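Local coordinates for protein alkane monooxygenase (Geobacillus thermodenitrificans, PDB 3B9O) that belongs to the luciferase-like monooxygenase family of TIM-barrel flavoproteins and carries flavin mononucleotide in its pocket, at residues S175-A180 against K195-N200. Numbering follows the deposited sequence.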
ATOM      1  N   SER A 175     -15.610  -0.487 -21.131  1.00 14.44           N
ATOM      2  CA  SER A 175     -17.013  -0.830 -21.203  1.00 14.38           C
ATOM      3  C   SER A 175     -17.914   0.360 -21.557  1.00 13.83           C
ATOM      4  O   SER A 175     -18.769   0.262 -22.452  1.00 15.52           O
ATOM      5  CB  SER A 175     -17.427  -1.526 -19.927  1.00 14.56           C
ATOM      6  OG  SER A 175     -18.803  -1.849 -19.937  1.00 15.80           O
ATOM      7  N   TRP A 176     -17.743   1.478 -20.865  1.00 16.12           N
ATOM      8  CA  TRP A 176     -18.521   2.686 -21.126  1.00 19.95           C
ATOM      9  C   TRP A 176     -17.563   3.671 -21.755  1.00 21.58           C
ATOM     10  O   TRP A 176     -16.483   3.872 -21.221  1.00 19.24           O
ATOM     11  CB  TRP A 176     -19.033   3.325 -19.826  1.00 16.50           C
ATOM     12  CG  TRP A 176     -20.047   2.502 -19.062  1.00 18.73           C
ATOM     13  CD1 TRP A 176     -19.948   1.154 -18.729  1.00 22.20           C
ATOM     14  CD2 TRP A 176     -21.299   2.943 -18.545  1.00 12.32           C
ATOM     15  NE1 TRP A 176     -21.070   0.766 -18.069  1.00 14.49           N
ATOM     16  CE2 TRP A 176     -21.899   1.849 -17.916  1.00  9.99           C
ATOM     17  CE3 TRP A 176     -21.974   4.181 -18.537  1.00 13.11           C
ATOM     18  CZ2 TRP A 176     -23.153   1.939 -17.281  1.00 14.22           C
ATOM     19  CZ3 TRP A 176     -23.214   4.267 -17.908  1.00  8.33           C
ATOM     20  CH2 TRP A 176     -23.795   3.154 -17.296  1.00 12.71           C
ATOM     21  N   GLU A 177     -17.994   4.311 -22.838  1.00 14.42           N
ATOM     22  CA  GLU A 177     -17.230   5.333 -23.525  1.00 24.78           C
ATOM     23  C   GLU A 177     -17.231   6.640 -22.710  1.00 30.81           C
ATOM     24  O   GLU A 177     -18.119   6.859 -21.877  1.00 17.35           O
ATOM     25  CB  GLU A 177     -17.823   5.557 -24.922  1.00 16.61           C
ATOM     26  CG  GLU A 177     -17.809   4.282 -25.798  1.00 21.37           C
ATOM     27  CD  GLU A 177     -18.247   4.533 -27.245  1.00 30.09           C
ATOM     28  OE1 GLU A 177     -18.892   3.615 -27.830  1.00 21.49           O
ATOM     29  OE2 GLU A 177     -17.971   5.643 -27.765  1.00 23.36           O
ATOM     30  N   ASP A 178     -16.227   7.488 -22.938  1.00 17.94           N
ATOM     31  CA  ASP A 178     -16.074   8.748 -22.193  1.00 17.34           C
ATOM     32  C   ASP A 178     -17.315   9.555 -21.879  1.00 29.53           C
ATOM     33  O   ASP A 178     -17.546   9.936 -20.714  1.00 29.03           O
ATOM     34  CB  ASP A 178     -15.019   9.649 -22.818  1.00 20.97           C
ATOM     35  CG  ASP A 178     -13.623   9.174 -22.512  1.00 31.66           C
ATOM     36  OD1 ASP A 178     -12.680   9.868 -22.954  1.00 25.31           O
ATOM     37  OD2 ASP A 178     -13.464   8.118 -21.831  1.00 26.02           O
ATOM     38  N   ASN A 179     -18.097   9.803 -22.918  1.00 25.11           N
ATOM     39  CA  ASN A 179     -19.261  10.657 -22.830  1.00 25.39           C
ATOM     40  C   ASN A 179     -20.537   9.826 -22.959  1.00 27.85           C
ATOM     41  O   ASN A 179     -21.505  10.281 -23.561  1.00 22.87           O
ATOM     42  CB  ASN A 179     -19.198  11.672 -23.984  1.00 24.08           C
ATOM     43  CG  ASN A 179     -17.933  12.552 -23.931  1.00 36.74           C
ATOM     44  OD1 ASN A 179     -17.136  12.585 -24.888  1.00 57.21           O
ATOM     45  ND2 ASN A 179     -17.765  13.294 -22.831  1.00 50.49           N
ATOM     46  N   ALA A 180     -20.532   8.606 -22.420  1.00 14.86           N
ATOM     47  CA  ALA A 180     -21.692   7.731 -22.508  1.00 24.57           C
ATOM     48  C   ALA A 180     -22.892   8.395 -21.822  1.00 17.84           C
ATOM     49  O   ALA A 180     -24.036   8.343 -22.329  1.00 19.42           O
ATOM     50  CB  ALA A 180     -21.394   6.343 -21.874  1.00 11.80           C
ATOM     51  N   LYS A 195     -23.153   3.493 -26.371  1.00 22.96           N
ATOM     52  CA  LYS A 195     -21.841   3.815 -25.840  1.00 22.45           C
ATOM     53  C   LYS A 195     -21.573   3.028 -24.548  1.00 13.75           C
ATOM     54  O   LYS A 195     -20.604   3.280 -23.859  1.00 16.45           O
ATOM     55  CB  LYS A 195     -21.701   5.327 -25.630  1.00 15.34           C
ATOM     56  CG  LYS A 195     -21.908   6.158 -26.883  1.00 25.75           C
ATOM     57  CD  LYS A 195     -21.357   7.602 -26.714  1.00 32.87           C
ATOM     58  CE  LYS A 195     -21.403   8.388 -28.066  1.00 25.27           C
ATOM     59  NZ  LYS A 195     -20.530   9.615 -28.022  1.00 33.22           N
ATOM     60  N   VAL A 196     -22.416   2.037 -24.273  1.00 14.96           N
ATOM     61  CA  VAL A 196     -22.204   1.105 -23.184  1.00 13.09           C
ATOM     62  C   VAL A 196     -22.040  -0.305 -23.786  1.00 28.98           C
ATOM     63  O   VAL A 196     -22.935  -0.788 -24.501  1.00 18.76           O
ATOM     64  CB  VAL A 196     -23.363   1.158 -22.171  1.00 11.47           C
ATOM     65  CG1 VAL A 196     -23.219   0.046 -21.122  1.00 12.13           C
ATOM     66  CG2 VAL A 196     -23.422   2.539 -21.488  1.00 14.42           C
ATOM     67  N   HIS A 197     -20.923  -0.963 -23.461  1.00 18.92           N
ATOM     68  CA  HIS A 197     -20.468  -2.176 -24.168  1.00 21.53           C
ATOM     69  C   HIS A 197     -20.172  -3.360 -23.277  1.00 16.79           C
ATOM     70  O   HIS A 197     -19.558  -3.205 -22.217  1.00 17.77           O
ATOM     71  CB  HIS A 197     -19.192  -1.869 -25.001  1.00 16.59           C
ATOM     72  CG  HIS A 197     -19.319  -0.674 -25.881  1.00 17.32           C
ATOM     73  ND1 HIS A 197     -20.130  -0.661 -26.993  1.00 25.14           N
ATOM     74  CD2 HIS A 197     -18.772   0.563 -25.799  1.00 22.97           C
ATOM     75  CE1 HIS A 197     -20.084   0.527 -27.555  1.00 20.11           C
ATOM     76  NE2 HIS A 197     -19.260   1.287 -26.856  1.00 22.42           N
ATOM     77  N   GLU A 198     -20.590  -4.559 -23.710  1.00 18.23           N
ATOM     78  CA  GLU A 198     -20.093  -5.804 -23.116  1.00 18.19           C
ATOM     79  C   GLU A 198     -18.574  -5.825 -23.307  1.00 23.32           C
ATOM     80  O   GLU A 198     -18.047  -5.215 -24.244  1.00 20.70           O
ATOM     81  CB  GLU A 198     -20.726  -7.041 -23.769  1.00 23.97           C
ATOM     82  CG  GLU A 198     -22.106  -7.357 -23.283  1.00 26.09           C
ATOM     83  CD  GLU A 198     -22.811  -8.483 -24.046  1.00 48.88           C
ATOM     84  OE1 GLU A 198     -22.248  -9.063 -25.017  1.00 43.43           O
ATOM     85  OE2 GLU A 198     -23.956  -8.791 -23.641  1.00 52.45           O
ATOM     86  N   ILE A 199     -17.869  -6.463 -22.385  1.00 20.93           N
ATOM     87  CA  ILE A 199     -16.410  -6.611 -22.526  1.00 22.41           C
ATOM     88  C   ILE A 199     -16.036  -7.974 -23.101  1.00 18.57           C
ATOM     89  O   ILE A 199     -14.939  -8.141 -23.628  1.00 22.97           O
ATOM     90  CB  ILE A 199     -15.622  -6.364 -21.189  1.00 20.04           C
ATOM     91  CG1 ILE A 199     -16.030  -7.397 -20.118  1.00 17.61           C
ATOM     92  CG2 ILE A 199     -15.776  -4.889 -20.757  1.00 22.59           C
ATOM     93  CD1 ILE A 199     -15.071  -7.528 -18.895  1.00 20.61           C
ATOM     94  N   ASN A 200     -16.943  -8.940 -22.993  1.00 18.88           N
ATOM     95  CA  ASN A 200     -16.712 -10.279 -23.536  1.00 34.83           C
ATOM     96  C   ASN A 200     -15.351 -10.831 -23.201  1.00 34.41           C
ATOM     97  O   ASN A 200     -14.569 -11.253 -24.098  1.00 19.77           O
ATOM     98  CB  ASN A 200     -16.951 -10.297 -25.044  1.00 24.96           C
ATOM     99  CG  ASN A 200     -18.341  -9.867 -25.387  1.00 33.64           C
ATOM    100  OD1 ASN A 200     -18.530  -8.916 -26.125  1.00 29.59           O
ATOM    101  ND2 ASN A 200     -19.333 -10.527 -24.788  1.00 30.50           N
TER
HETATM  102  O   HOH W   1     -22.122  11.111 -26.000  1.00 20.19           O
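Ser175 to Glu177 meet Lys195 to His197 in a loop-to-loop contact built on a single beta bridge, Trp176 with Val196. The centre of the contact lies far out on the fold, about 30 Å from the centre of the chain. The loop after helix 154-174 is paired here with the loop that follows strand 189-191, across the base of the hairpin 181-191. Two backbone bonds flank the bridge. Glu177 N gives a nearly straight bond to Lys195 O (3.0 Å, 170°). His197 N bonds Ser175 O at 2.7 Å, more bent. Ser175 adds a side-chain bond: with OG anti to its own N (chi1 178°), the hydroxyl donates to His197 O at 2.8 Å, in the carbonyl plane. The same OG also bonds His212 N.

On one side, Val196 CG2 sits over the six-membered ring of Trp176, 3.7 Å from its centroid, a CH-pi contact. The indole NE1 bonds His212 O. On the other, His197 NE2 donates to the anti lone pair of Glu177 OE1 at 2.6 Å. Carboxylate and imidazole are nearly coplanar, 15° apart. Lys195 crosses Glu177 at about a right angle; its NZ reaches Asn179 O through one water.

The short, in-plane His-carboxylate bond probably restrains the rotation of both groups. The carboxylate would probably raise the proton affinity of the imidazole, and the nearby Lys195 ammonium may partly offset this.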